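Side-chain contacts in dimethyladenosine transferase, putative (Plasmodium falciparum, PDB 2H1R), which probably dimethylates adenine bases of ribosomal RNA, using S-adenosyl-L-methionine as methyl donor: residues K66-D71 with V103-D108; D209-I214 with N280-L285; A231-L236 with Y259-L264. All blocks are in the same frame, centred on the assembly; numbering follows the deposited sequence. Where two conformers were deposited one is given.

Contact 1: residues K66-D71 with V103-D108; sequences KVITID and VFPKFD
Ile68 and Pro105 make the closer of the two touches that join strand 66-70 to the loop 103-108. CD1 of Ile68 lies 3.7 Å from CG of Pro105 and reaches CB of the same ring at 3.9 Å, while CG2 of Ile68 only grazes CG of Pro105 at 4.2 Å. The two side chains slide past each other in opposite directions, so the end of the isoleucine runs along the pyrrolidine ring. Proline suits this place because its ring offers a compact apolar surface from a loop with no regular backbone pairing.

The second touch is a single methyl against a ring: CD1 of Ile70 stands 3.9 Å from CE1 of Phe104 and nearly as close to CD1 of that ring, the two side chains crossing at about a right angle. In both isoleucines CG1 is anti to the carbonyl carbon (chi1 near -60°), and CD1 extends from this branch to meet the loop. Of the four touching residues Ile68 alone is buried; Ile70, Phe104 and Pro105 are partly exposed, and the CB of the exposed Val103 points away from the strand. No hydrogen bond crosses the contact, which is consistent with a loop lying over a sheet face.

Asp71, just beyond the strand, is a predicted S-adenosyl-L-methionine ligand in this class I-like methyltransferase domain. Strand 66-70 runs parallel to its neighbours 92-93 and 45-49; Ile68 also touches Ile45, and Ile70 touches Leu47. Phe104 packs on Ile49 and forms a cation-pi contact with Lys125 of helix 119-128, and the loop then leads into strand 109-113.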
ATOM      1  N   LYS A  66      -5.187 -23.124   6.719  1.00 24.24           N
ATOM      2  CA  LYS A  66      -4.706 -23.588   5.436  1.00 23.97           C
ATOM      3  C   LYS A  66      -3.883 -22.496   4.750  1.00 23.59           C
ATOM      4  O   LYS A  66      -3.990 -21.307   5.083  1.00 22.70           O
ATOM      5  CB  LYS A  66      -5.863 -23.985   4.538  1.00 23.72           C
ATOM      6  CG  LYS A  66      -6.692 -22.878   4.052  1.00 25.09           C
ATOM      7  CD  LYS A  66      -7.765 -23.450   3.134  1.00 31.97           C
ATOM      8  CE  LYS A  66      -8.388 -22.357   2.299  1.00 35.46           C
ATOM      9  NZ  LYS A  66      -9.354 -22.947   1.293  1.00 39.13           N
ATOM     10  N   VAL A  67      -3.068 -22.938   3.795  1.00 24.68           N
ATOM     11  CA  VAL A  67      -2.179 -22.039   3.044  1.00 24.40           C
ATOM     12  C   VAL A  67      -2.554 -22.117   1.568  1.00 25.53           C
ATOM     13  O   VAL A  67      -2.742 -23.211   1.002  1.00 25.39           O
ATOM     14  CB  VAL A  67      -0.684 -22.396   3.215  1.00 23.77           C
ATOM     15  CG1 VAL A  67       0.212 -21.485   2.278  1.00 23.52           C
ATOM     16  CG2 VAL A  67      -0.227 -22.341   4.708  1.00 22.22           C
ATOM     17  N   ILE A  68      -2.685 -20.949   0.949  1.00 26.12           N
ATOM     18  CA  ILE A  68      -2.912 -20.871  -0.495  1.00 28.63           C
ATOM     19  C   ILE A  68      -1.664 -20.209  -1.033  1.00 30.44           C
ATOM     20  O   ILE A  68      -1.213 -19.176  -0.515  1.00 28.64           O
ATOM     21  CB  ILE A  68      -4.166 -20.056  -0.850  1.00 28.67           C
ATOM     22  CG1 ILE A  68      -5.423 -20.702  -0.225  1.00 28.88           C
ATOM     23  CG2 ILE A  68      -4.308 -19.924  -2.386  1.00 30.60           C
ATOM     24  CD1 ILE A  68      -6.616 -19.776  -0.124  1.00 30.23           C
ATOM     25  N   THR A  69      -1.055 -20.843  -2.015  1.00 32.81           N
ATOM     26  CA  THR A  69       0.166 -20.281  -2.553  1.00 36.55           C
ATOM     27  C   THR A  69      -0.000 -19.966  -4.035  1.00 38.67           C
ATOM     28  O   THR A  69      -0.719 -20.671  -4.751  1.00 39.22           O
ATOM     29  CB  THR A  69       1.379 -21.183  -2.260  1.00 36.50           C
ATOM     30  OG1 THR A  69       2.557 -20.610  -2.835  1.00 40.27           O
ATOM     31  CG2 THR A  69       1.178 -22.555  -2.803  1.00 37.01           C
ATOM     32  N   ILE A  70       0.627 -18.871  -4.461  1.00 40.90           N
ATOM     33  CA  ILE A  70       0.614 -18.417  -5.850  1.00 43.61           C
ATOM     34  C   ILE A  70       2.076 -18.316  -6.265  1.00 45.06           C
ATOM     35  O   ILE A  70       2.833 -17.536  -5.674  1.00 45.04           O
ATOM     36  CB  ILE A  70      -0.064 -17.018  -6.008  1.00 43.25           C
ATOM     37  CG1 ILE A  70      -1.532 -17.062  -5.552  1.00 44.58           C
ATOM     38  CG2 ILE A  70       0.042 -16.521  -7.463  1.00 44.55           C
ATOM     39  CD1 ILE A  70      -2.215 -15.679  -5.414  1.00 43.93           C
ATOM     40  N   ASP A  71       2.478 -19.125  -7.248  1.00 46.91           N
ATOM     41  CA  ASP A  71       3.793 -18.977  -7.881  1.00 48.43           C
ATOM     42  C   ASP A  71       3.681 -18.897  -9.408  1.00 49.18           C
ATOM     43  O   ASP A  71       2.750 -19.448 -10.016  1.00 48.78           O
ATOM     44  CB  ASP A  71       4.756 -20.094  -7.446  1.00 48.56           C
ATOM     45  CG  ASP A  71       6.223 -19.789  -7.786  1.00 50.99           C
ATOM     46  OD1 ASP A  71       7.008 -19.422  -6.867  1.00 50.95           O
ATOM     47  OD2 ASP A  71       6.597 -19.921  -8.984  1.00 53.47           O
ATOM     48  N   VAL A 103      -6.603 -13.384  -9.191  1.00 48.13           N
ATOM     49  CA  VAL A 103      -7.563 -12.864  -8.215  1.00 47.19           C
ATOM     50  C   VAL A 103      -7.175 -13.427  -6.845  1.00 45.56           C
ATOM     51  O   VAL A 103      -6.955 -14.631  -6.713  1.00 46.64           O
ATOM     52  CB  VAL A 103      -9.039 -13.202  -8.578  1.00 47.51           C
ATOM     53  CG1 VAL A 103      -9.299 -14.718  -8.577  1.00 48.20           C
ATOM     54  CG2 VAL A 103     -10.025 -12.470  -7.637  1.00 47.20           C
ATOM     55  N   PHE A 104      -7.037 -12.563  -5.844  1.00 43.49           N
ATOM     56  CA  PHE A 104      -6.705 -13.040  -4.510  1.00 40.74           C
ATOM     57  C   PHE A 104      -7.928 -13.667  -3.863  1.00 40.07           C
ATOM     58  O   PHE A 104      -9.024 -13.085  -3.915  1.00 40.27           O
ATOM     59  CB  PHE A 104      -6.180 -11.918  -3.608  1.00 40.23           C
ATOM     60  CG  PHE A 104      -4.756 -11.497  -3.892  1.00 37.96           C
ATOM     61  CD1 PHE A 104      -3.959 -12.188  -4.799  1.00 35.52           C
ATOM     62  CD2 PHE A 104      -4.200 -10.425  -3.201  1.00 36.79           C
ATOM     63  CE1 PHE A 104      -2.628 -11.776  -5.049  1.00 36.33           C
ATOM     64  CE2 PHE A 104      -2.893 -10.015  -3.435  1.00 34.74           C
ATOM     65  CZ  PHE A 104      -2.102 -10.689  -4.372  1.00 36.89           C
ATOM     66  N   PRO A 105      -7.753 -14.843  -3.231  1.00 39.07           N
ATOM     67  CA  PRO A 105      -8.804 -15.414  -2.366  1.00 37.83           C
ATOM     68  C   PRO A 105      -8.998 -14.570  -1.102  1.00 36.64           C
ATOM     69  O   PRO A 105      -8.200 -13.659  -0.841  1.00 36.27           O
ATOM     70  CB  PRO A 105      -8.213 -16.766  -1.967  1.00 37.64           C
ATOM     71  CG  PRO A 105      -6.738 -16.544  -1.996  1.00 38.68           C
ATOM     72  CD  PRO A 105      -6.546 -15.692  -3.239  1.00 39.16           C
ATOM     73  N   LYS A 106     -10.048 -14.853  -0.331  1.00 35.26           N
ATOM     74  CA  LYS A 106     -10.170 -14.256   0.994  1.00 33.86           C
ATOM     75  C   LYS A 106      -9.040 -14.877   1.810  1.00 32.86           C
ATOM     76  O   LYS A 106      -8.769 -16.087   1.704  1.00 33.11           O
ATOM     77  CB  LYS A 106     -11.531 -14.528   1.633  1.00 34.33           C
ATOM     78  N   PHE A 107      -8.330 -14.044   2.555  1.00 30.10           N
ATOM     79  CA  PHE A 107      -7.230 -14.512   3.371  1.00 28.37           C
ATOM     80  C   PHE A 107      -7.141 -13.610   4.598  1.00 27.58           C
ATOM     81  O   PHE A 107      -7.648 -12.471   4.609  1.00 27.36           O
ATOM     82  CB  PHE A 107      -5.909 -14.554   2.577  1.00 27.72           C
ATOM     83  CG  PHE A 107      -5.416 -13.190   2.156  1.00 27.73           C
ATOM     84  CD1 PHE A 107      -4.592 -12.452   2.990  1.00 27.26           C
ATOM     85  CD2 PHE A 107      -5.803 -12.646   0.941  1.00 27.22           C
ATOM     86  CE1 PHE A 107      -4.162 -11.180   2.635  1.00 25.00           C
ATOM     87  CE2 PHE A 107      -5.352 -11.388   0.543  1.00 24.93           C
ATOM     88  CZ  PHE A 107      -4.555 -10.643   1.399  1.00 24.03           C
ATOM     89  N   ASP A 108      -6.509 -14.129   5.631  1.00 25.46           N
ATOM     90  CA  ASP A 108      -6.306 -13.411   6.871  1.00 25.44           C
ATOM     91  C   ASP A 108      -4.916 -12.821   6.962  1.00 25.08           C
ATOM     92  O   ASP A 108      -4.741 -11.706   7.443  1.00 26.00           O
ATOM     93  CB  ASP A 108      -6.518 -14.388   8.042  1.00 26.87           C
ATOM     94  CG  ASP A 108      -7.946 -14.859   8.118  1.00 29.88           C
ATOM     95  OD1 ASP A 108      -8.766 -13.990   8.421  1.00 33.71           O
ATOM     96  OD2 ASP A 108      -8.249 -16.044   7.811  1.00 32.60           O
TER

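Contact 2: residues D209-I214 with N280-L285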
ATOM      1  N   ASP A 209      -6.164   9.468  -3.797  1.00 19.77           N
ATOM      2  CA  ASP A 209      -4.967   9.303  -4.600  1.00 20.26           C
ATOM      3  C   ASP A 209      -4.816  10.446  -5.623  1.00 19.46           C
ATOM      4  O   ASP A 209      -3.693  10.867  -5.932  1.00 19.22           O
ATOM      5  CB  ASP A 209      -4.920   7.926  -5.279  1.00 20.38           C
ATOM      6  CG  ASP A 209      -3.563   7.632  -5.896  1.00 23.12           C
ATOM      7  OD1 ASP A 209      -2.525   7.593  -5.167  1.00 25.43           O
ATOM      8  OD2 ASP A 209      -3.548   7.478  -7.119  1.00 25.49           O
ATOM      9  N   ASN A 210      -5.925  10.957  -6.149  0.50 18.68           N
ATOM     10  CA  ASN A 210      -5.809  12.050  -7.120  0.50 18.54           C
ATOM     11  C   ASN A 210      -5.409  13.365  -6.473  0.50 18.43           C
ATOM     12  O   ASN A 210      -4.627  14.139  -7.057  0.50 18.16           O
ATOM     13  CB  ASN A 210      -7.092  12.239  -7.930  0.50 18.85           C
ATOM     14  CG  ASN A 210      -7.285  11.168  -8.971  0.50 19.08           C
ATOM     15  OD1 ASN A 210      -6.365  10.420  -9.308  0.50 24.66           O
ATOM     16  ND2 ASN A 210      -8.487  11.094  -9.503  0.50 19.97           N
ATOM     17  N   LEU A 211      -5.937  13.609  -5.283  1.00 17.65           N
ATOM     18  CA  LEU A 211      -5.534  14.783  -4.474  1.00 17.97           C
ATOM     19  C   LEU A 211      -4.033  14.701  -4.168  1.00 18.29           C
ATOM     20  O   LEU A 211      -3.297  15.692  -4.314  1.00 17.82           O
ATOM     21  CB  LEU A 211      -6.331  14.853  -3.165  1.00 16.79           C
ATOM     22  CG  LEU A 211      -5.858  15.871  -2.108  1.00 14.70           C
ATOM     23  CD1 LEU A 211      -5.973  17.332  -2.589  1.00 17.26           C
ATOM     24  CD2 LEU A 211      -6.589  15.712  -0.774  1.00 19.77           C
ATOM     25  N   LEU A 212      -3.579  13.528  -3.755  1.00 17.53           N
ATOM     26  CA  LEU A 212      -2.134  13.341  -3.515  1.00 18.66           C
ATOM     27  C   LEU A 212      -1.280  13.536  -4.744  1.00 18.74           C
ATOM     28  O   LEU A 212      -0.187  14.077  -4.631  1.00 20.20           O
ATOM     29  CB  LEU A 212      -1.813  11.995  -2.849  1.00 17.32           C
ATOM     30  CG  LEU A 212      -2.318  11.843  -1.399  1.00 20.05           C
ATOM     31  CD1 LEU A 212      -2.025  10.420  -0.954  1.00 22.96           C
ATOM     32  CD2 LEU A 212      -1.653  12.772  -0.421  1.00 23.56           C
ATOM     33  N   ARG A 213      -1.738  13.087  -5.908  1.00 19.44           N
ATOM     34  CA  ARG A 213      -0.993  13.313  -7.161  1.00 21.13           C
ATOM     35  C   ARG A 213      -0.856  14.810  -7.502  1.00 21.34           C
ATOM     36  O   ARG A 213       0.223  15.266  -7.935  1.00 20.78           O
ATOM     37  CB  ARG A 213      -1.621  12.539  -8.327  1.00 21.42           C
ATOM     38  CG  ARG A 213      -1.335  11.031  -8.239  1.00 24.30           C
ATOM     39  CD  ARG A 213      -2.125  10.299  -9.334  1.00 28.27           C
ATOM     40  NE  ARG A 213      -1.922   8.862  -9.317  1.00 31.24           N
ATOM     41  CZ  ARG A 213      -0.956   8.245  -9.996  1.00 34.57           C
ATOM     42  NH1 ARG A 213      -0.100   8.951 -10.710  1.00 33.12           N
ATOM     43  NH2 ARG A 213      -0.833   6.919  -9.942  1.00 36.58           N
ATOM     44  N   ILE A 214      -1.907  15.581  -7.259  1.00 20.42           N
ATOM     45  CA  ILE A 214      -1.823  17.020  -7.451  1.00 22.21           C
ATOM     46  C   ILE A 214      -0.766  17.634  -6.539  1.00 21.78           C
ATOM     47  O   ILE A 214       0.107  18.389  -7.003  1.00 23.05           O
ATOM     48  CB  ILE A 214      -3.195  17.730  -7.207  1.00 21.83           C
ATOM     49  CG1 ILE A 214      -4.223  17.261  -8.224  1.00 24.23           C
ATOM     50  CG2 ILE A 214      -3.045  19.241  -7.335  1.00 25.67           C
ATOM     51  CD1 ILE A 214      -5.636  17.765  -7.923  1.00 24.03           C
ATOM     52  N   ASN A 280      -3.168  12.658   8.253  1.00 24.16           N
ATOM     53  CA  ASN A 280      -4.174  13.461   8.926  1.00 24.95           C
ATOM     54  C   ASN A 280      -4.412  14.824   8.287  1.00 23.72           C
ATOM     55  O   ASN A 280      -5.541  15.350   8.287  1.00 22.22           O
ATOM     56  CB  ASN A 280      -3.846  13.611  10.396  1.00 25.76           C
ATOM     57  CG  ASN A 280      -4.044  12.312  11.154  1.00 30.93           C
ATOM     58  OD1 ASN A 280      -5.076  11.651  11.001  1.00 35.47           O
ATOM     59  ND2 ASN A 280      -3.053  11.922  11.950  1.00 32.60           N
ATOM     60  N   ASP A 281      -3.343  15.419   7.777  1.00 22.40           N
ATOM     61  CA  ASP A 281      -3.482  16.697   7.098  1.00 20.96           C
ATOM     62  C   ASP A 281      -4.248  16.503   5.822  1.00 18.70           C
ATOM     63  O   ASP A 281      -5.128  17.302   5.501  1.00 17.27           O
ATOM     64  CB  ASP A 281      -2.101  17.287   6.789  1.00 21.67           C
ATOM     65  CG  ASP A 281      -1.311  17.599   8.054  1.00 24.50           C
ATOM     66  OD1 ASP A 281      -1.838  18.317   8.916  1.00 26.67           O
ATOM     67  OD2 ASP A 281      -0.174  17.115   8.216  1.00 27.77           O
ATOM     68  N   PHE A 282      -3.914  15.463   5.078  1.00 17.90           N
ATOM     69  CA  PHE A 282      -4.562  15.258   3.790  1.00 18.43           C
ATOM     70  C   PHE A 282      -6.016  14.813   3.922  1.00 18.45           C
ATOM     71  O   PHE A 282      -6.832  15.117   3.057  1.00 19.66           O
ATOM     72  CB  PHE A 282      -3.763  14.296   2.938  1.00 18.80           C
ATOM     73  CG  PHE A 282      -2.606  14.964   2.274  1.00 20.83           C
ATOM     74  CD1 PHE A 282      -2.832  15.791   1.183  1.00 21.55           C
ATOM     75  CD2 PHE A 282      -1.311  14.792   2.764  1.00 24.26           C
ATOM     76  CE1 PHE A 282      -1.747  16.462   0.558  1.00 22.37           C
ATOM     77  CE2 PHE A 282      -0.221  15.478   2.171  1.00 23.70           C
ATOM     78  CZ  PHE A 282      -0.456  16.305   1.053  1.00 21.18           C
ATOM     79  N   LEU A 283      -6.320  14.086   4.991  1.00 19.02           N
ATOM     80  CA  LEU A 283      -7.736  13.703   5.271  1.00 19.64           C
ATOM     81  C   LEU A 283      -8.587  14.939   5.529  1.00 19.71           C
ATOM     82  O   LEU A 283      -9.728  15.033   5.011  1.00 19.56           O
ATOM     83  CB  LEU A 283      -7.769  12.783   6.505  1.00 19.52           C
ATOM     84  CG  LEU A 283      -7.455  11.299   6.263  1.00 19.37           C
ATOM     85  CD1 LEU A 283      -7.335  10.604   7.631  1.00 20.33           C
ATOM     86  CD2 LEU A 283      -8.491  10.583   5.374  1.00 21.23           C
ATOM     87  N   LYS A 284      -8.035  15.915   6.271  1.00 19.28           N
ATOM     88  CA  LYS A 284      -8.725  17.196   6.514  1.00 20.72           C
ATOM     89  C   LYS A 284      -8.941  17.993   5.242  1.00 20.78           C
ATOM     90  O   LYS A 284     -10.023  18.541   5.013  1.00 19.97           O
ATOM     91  CB  LYS A 284      -7.924  18.099   7.447  1.00 21.89           C
ATOM     92  CG  LYS A 284      -8.090  17.848   8.878  1.00 24.54           C
ATOM     93  CD  LYS A 284      -7.266  18.882   9.670  1.00 27.35           C
ATOM     94  N   LEU A 285      -7.898  18.064   4.407  1.00 19.99           N
ATOM     95  CA  LEU A 285      -7.985  18.745   3.121  1.00 20.30           C
ATOM     96  C   LEU A 285      -9.050  18.119   2.203  1.00 19.50           C
ATOM     97  O   LEU A 285      -9.863  18.830   1.566  1.00 17.66           O
ATOM     98  CB  LEU A 285      -6.616  18.670   2.439  1.00 21.50           C
ATOM     99  CG  LEU A 285      -6.227  19.646   1.348  1.00 26.22           C
ATOM    100  CD1 LEU A 285      -6.388  21.081   1.860  1.00 25.61           C
ATOM    101  CD2 LEU A 285      -4.736  19.361   0.914  1.00 24.10           C
TER
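With CG anti to the carbonyl carbon in both Leu212 (chi1 -67°) and Phe282, the leucine's CD2 comes to rest over the phenylalanine ring. This methyl lies 3.5 Å from the ring centroid and only 10° off the normal, a CH-pi contact in which all six ring carbons of Phe282 lie within 4.0 Å of CD2 of Leu212. Leu211 takes the other course, its CG anti to the backbone N, and approaches the same ring at its edge, CD2 of Leu211 standing 4.2 Å from Phe282 CD1. The second methyl of Leu211, CD1, meets CD2 of Leu285 at 4.2 Å.

Segments 209-214 and 280-285, from helices 205-216 and 279-291, cross steeply, with 109° between their N-to-C directions, within the helical part of the molecule that follows the methyltransferase sheet. A flat aromatic side chain suits such a crossing: one face receives a methyl and the edge another. All four touching residues are buried. Away from the contact on helix 205-216, Arg213 NE bonds OD2 of Asp209 one turn back at 3.1 Å, from above the carboxylate plane; OD1 of that aspartate forms a salt bridge with Arg159 of helix 159-167.

Contact 3: residues A231-L236 with Y259-L264; sequences AVLNML and YCLDVL
Leu236 and Cys260 form the closest pairing between segments 231-236 and 259-264, with CD1 of the leucine 3.8 Å from the sulfur SG. The thiol is small and polarisable, and it behaves here as an apolar group. SG is anti to the backbone N of Cys260 (chi1 -176°), which carries it toward helix 230-246. There it meets a second leucine as well, for CD2 of Leu233 lies 4.2 Å from SG of Cys260. One sulfur is therefore shared by two leucines three residues apart, close to one turn of helix 230-246, as expected of residues on a single face.

Contact between hydrocarbon branches is looser. Leu233 CD2 also approaches CD1 of Leu261, at 4.5 Å, and Leu261, partly exposed, borders a contact whose other three members are buried. The short side chain of cysteine suits the place where the backbones come nearest: the CA atoms of Leu233 and Cys260 are 8.0 Å apart, and the longer leucine supplies the reach from its side.

Polar bonding across the contact is absent. The backbone bonds lie within each helix instead, as in Leu236 N to Val232 O at 2.9 Å.

The two segments cross at 107° and bury little surface between them. Leu236 packs further on Phe227 of helix 223-227 and on Phe296 near the modelled C-terminal end. Leu261 and Cys260, both of helix 256-266, touch His224 of helix 223-227 and Phe289 of helix 279-291 respectively, placing the contact within the C-terminal helical region.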
ATOM      1  N   ALA A 231      -4.056  25.782 -14.567  1.00 22.93           N
ATOM      2  CA  ALA A 231      -4.447  24.437 -15.045  1.00 24.06           C
ATOM      3  C   ALA A 231      -5.148  23.599 -13.965  1.00 22.89           C
ATOM      4  O   ALA A 231      -6.106  22.886 -14.265  1.00 24.48           O
ATOM      5  CB  ALA A 231      -3.283  23.712 -15.612  1.00 24.40           C
ATOM      6  N   VAL A 232      -4.720  23.752 -12.713  1.00 21.62           N
ATOM      7  CA  VAL A 232      -5.315  23.039 -11.569  1.00 21.25           C
ATOM      8  C   VAL A 232      -6.677  23.637 -11.305  1.00 19.74           C
ATOM      9  O   VAL A 232      -7.640  22.903 -11.173  1.00 18.93           O
ATOM     10  CB  VAL A 232      -4.436  23.131 -10.283  1.00 21.06           C
ATOM     11  CG1 VAL A 232      -5.159  22.537  -9.047  1.00 23.53           C
ATOM     12  CG2 VAL A 232      -3.126  22.408 -10.508  1.00 23.06           C
ATOM     13  N   LEU A 233      -6.755  24.970 -11.217  1.00 19.31           N
ATOM     14  CA  LEU A 233      -8.051  25.640 -11.021  1.00 18.41           C
ATOM     15  C   LEU A 233      -9.081  25.313 -12.118  1.00 20.00           C
ATOM     16  O   LEU A 233     -10.285  25.172 -11.823  1.00 18.57           O
ATOM     17  CB  LEU A 233      -7.887  27.162 -10.871  1.00 19.12           C
ATOM     18  CG  LEU A 233      -7.071  27.608  -9.677  1.00 16.55           C
ATOM     19  CD1 LEU A 233      -6.770  29.062  -9.914  1.00 21.95           C
ATOM     20  CD2 LEU A 233      -7.868  27.402  -8.355  1.00 18.10           C
ATOM     21  N   ASN A 234      -8.626  25.207 -13.374  1.00 20.30           N
ATOM     22  CA  ASN A 234      -9.546  24.931 -14.483  1.00 21.14           C
ATOM     23  C   ASN A 234     -10.084  23.512 -14.342  1.00 22.01           C
ATOM     24  O   ASN A 234     -11.320  23.275 -14.494  1.00 22.31           O
ATOM     25  CB  ASN A 234      -8.853  25.098 -15.856  1.00 21.13           C
ATOM     26  CG  ASN A 234      -8.724  26.557 -16.276  1.00 22.01           C
ATOM     27  OD1 ASN A 234      -9.296  27.452 -15.659  1.00 23.21           O
ATOM     28  ND2 ASN A 234      -7.948  26.802 -17.318  1.00 22.35           N
ATOM     29  N   MET A 235      -9.183  22.568 -14.076  1.00 21.92           N
ATOM     30  CA  MET A 235      -9.620  21.191 -13.846  1.00 25.92           C
ATOM     31  C   MET A 235     -10.608  21.108 -12.693  1.00 22.91           C
ATOM     32  O   MET A 235     -11.628  20.445 -12.814  1.00 23.97           O
ATOM     33  CB  MET A 235      -8.465  20.226 -13.603  1.00 24.30           C
ATOM     34  CG  MET A 235      -8.934  18.889 -12.918  1.00 30.15           C
ATOM     35  SD  MET A 235      -7.498  17.843 -12.662  1.00 37.35           S
ATOM     36  CE  MET A 235      -6.781  18.652 -11.209  1.00 35.85           C
ATOM     37  N   LEU A 236     -10.304  21.752 -11.565  1.00 22.54           N
ATOM     38  CA  LEU A 236     -11.169  21.649 -10.390  1.00 22.21           C
ATOM     39  C   LEU A 236     -12.521  22.340 -10.626  1.00 22.34           C
ATOM     40  O   LEU A 236     -13.574  21.811 -10.238  1.00 20.30           O
ATOM     41  CB  LEU A 236     -10.471  22.187  -9.127  1.00 22.61           C
ATOM     42  CG  LEU A 236      -9.309  21.346  -8.608  1.00 21.54           C
ATOM     43  CD1 LEU A 236      -8.800  21.965  -7.343  1.00 19.38           C
ATOM     44  CD2 LEU A 236      -9.762  19.874  -8.386  1.00 25.09           C
ATOM     45  N   TYR A 259     -12.878  30.692  -3.768  1.00 25.69           N
ATOM     46  CA  TYR A 259     -13.636  29.534  -3.240  1.00 26.60           C
ATOM     47  C   TYR A 259     -12.718  28.351  -2.873  1.00 26.56           C
ATOM     48  O   TYR A 259     -12.773  27.816  -1.764  1.00 27.00           O
ATOM     49  CB  TYR A 259     -14.634  29.085  -4.305  1.00 26.12           C
ATOM     50  CG  TYR A 259     -15.709  28.144  -3.799  1.00 27.01           C
ATOM     51  CD1 TYR A 259     -16.521  28.477  -2.692  1.00 28.32           C
ATOM     52  CD2 TYR A 259     -15.909  26.918  -4.425  1.00 28.26           C
ATOM     53  CE1 TYR A 259     -17.513  27.566  -2.243  1.00 26.51           C
ATOM     54  CE2 TYR A 259     -16.886  26.035  -3.988  1.00 24.97           C
ATOM     55  CZ  TYR A 259     -17.687  26.374  -2.935  1.00 25.51           C
ATOM     56  OH  TYR A 259     -18.629  25.451  -2.548  1.00 25.24           O
ATOM     57  N   CYS A 260     -11.886  27.959  -3.825  1.00 27.92           N
ATOM     58  CA  CYS A 260     -10.961  26.844  -3.665  1.00 27.88           C
ATOM     59  C   CYS A 260      -9.804  27.193  -2.678  1.00 27.17           C
ATOM     60  O   CYS A 260      -9.539  26.461  -1.725  1.00 25.61           O
ATOM     61  CB  CYS A 260     -10.467  26.434  -5.070  1.00 28.97           C
ATOM     62  SG  CYS A 260      -9.385  25.015  -5.192  1.00 34.80           S
ATOM     63  N   LEU A 261      -9.154  28.340  -2.856  1.00 27.47           N
ATOM     64  CA  LEU A 261      -8.030  28.737  -1.970  1.00 26.61           C
ATOM     65  C   LEU A 261      -8.458  28.997  -0.542  1.00 26.34           C
ATOM     66  O   LEU A 261      -7.661  28.831   0.391  1.00 25.70           O
ATOM     67  CB  LEU A 261      -7.295  29.985  -2.505  1.00 27.39           C
ATOM     68  CG  LEU A 261      -6.091  29.823  -3.426  1.00 29.03           C
ATOM     69  CD1 LEU A 261      -6.248  28.697  -4.411  1.00 30.67           C
ATOM     70  CD2 LEU A 261      -5.735  31.140  -4.131  1.00 28.63           C
ATOM     71  N   ASP A 262      -9.711  29.428  -0.364  1.00 25.20           N
ATOM     72  CA  ASP A 262     -10.291  29.595   0.975  1.00 25.52           C
ATOM     73  C   ASP A 262     -10.260  28.298   1.835  1.00 24.45           C
ATOM     74  O   ASP A 262     -10.255  28.345   3.067  1.00 23.89           O
ATOM     75  CB  ASP A 262     -11.739  30.104   0.868  1.00 27.21           C
ATOM     76  CG  ASP A 262     -11.843  31.625   0.698  1.00 31.81           C
ATOM     77  OD1 ASP A 262     -10.816  32.359   0.797  1.00 35.71           O
ATOM     78  OD2 ASP A 262     -12.992  32.089   0.450  1.00 37.12           O
ATOM     79  N   VAL A 263     -10.244  27.136   1.192  1.00 23.57           N
ATOM     80  CA  VAL A 263     -10.149  25.875   1.925  1.00 23.56           C
ATOM     81  C   VAL A 263      -8.788  25.823   2.649  1.00 23.51           C
ATOM     82  O   VAL A 263      -8.712  25.500   3.828  1.00 23.04           O
ATOM     83  CB  VAL A 263     -10.301  24.683   0.963  1.00 23.58           C
ATOM     84  CG1 VAL A 263     -10.010  23.343   1.666  1.00 25.03           C
ATOM     85  CG2 VAL A 263     -11.711  24.720   0.235  1.00 23.71           C
ATOM     86  N   LEU A 264      -7.726  26.160   1.916  1.00 23.60           N
ATOM     87  CA  LEU A 264      -6.352  26.187   2.457  1.00 24.25           C
ATOM     88  C   LEU A 264      -6.255  27.195   3.605  1.00 25.56           C
ATOM     89  O   LEU A 264      -5.712  26.905   4.670  1.00 26.09           O
ATOM     90  CB  LEU A 264      -5.344  26.538   1.338  1.00 23.81           C
ATOM     91  CG  LEU A 264      -5.256  25.644   0.093  1.00 25.10           C
ATOM     92  CD1 LEU A 264      -4.111  26.113  -0.788  1.00 22.78           C
ATOM     93  CD2 LEU A 264      -5.032  24.222   0.445  1.00 24.40           C
TER

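In the fold
Contacts 2 and 3 belong to one helical region and touch each other: Ile214 CD1 meets Met235 CE at 3.6 Å, and Leu285 CD1 meets Leu264 CD2 at 3.7 Å. Their centres are about 14 Å apart, and helices 256-266 of contact 3 and 279-291 of contact 2 are consecutive in the chain. Contact 1 lies on the opposite side of the chain's centre, its own centre about 32 Å from that of contact 2 and 44 Å from that of contact 3; it joins a sheet strand to a loop. It is partly buried, whereas contacts 2 and 3 are buried. All three are apolar, but an aromatic face takes part only in contact 2 and sulfur only in contact 3.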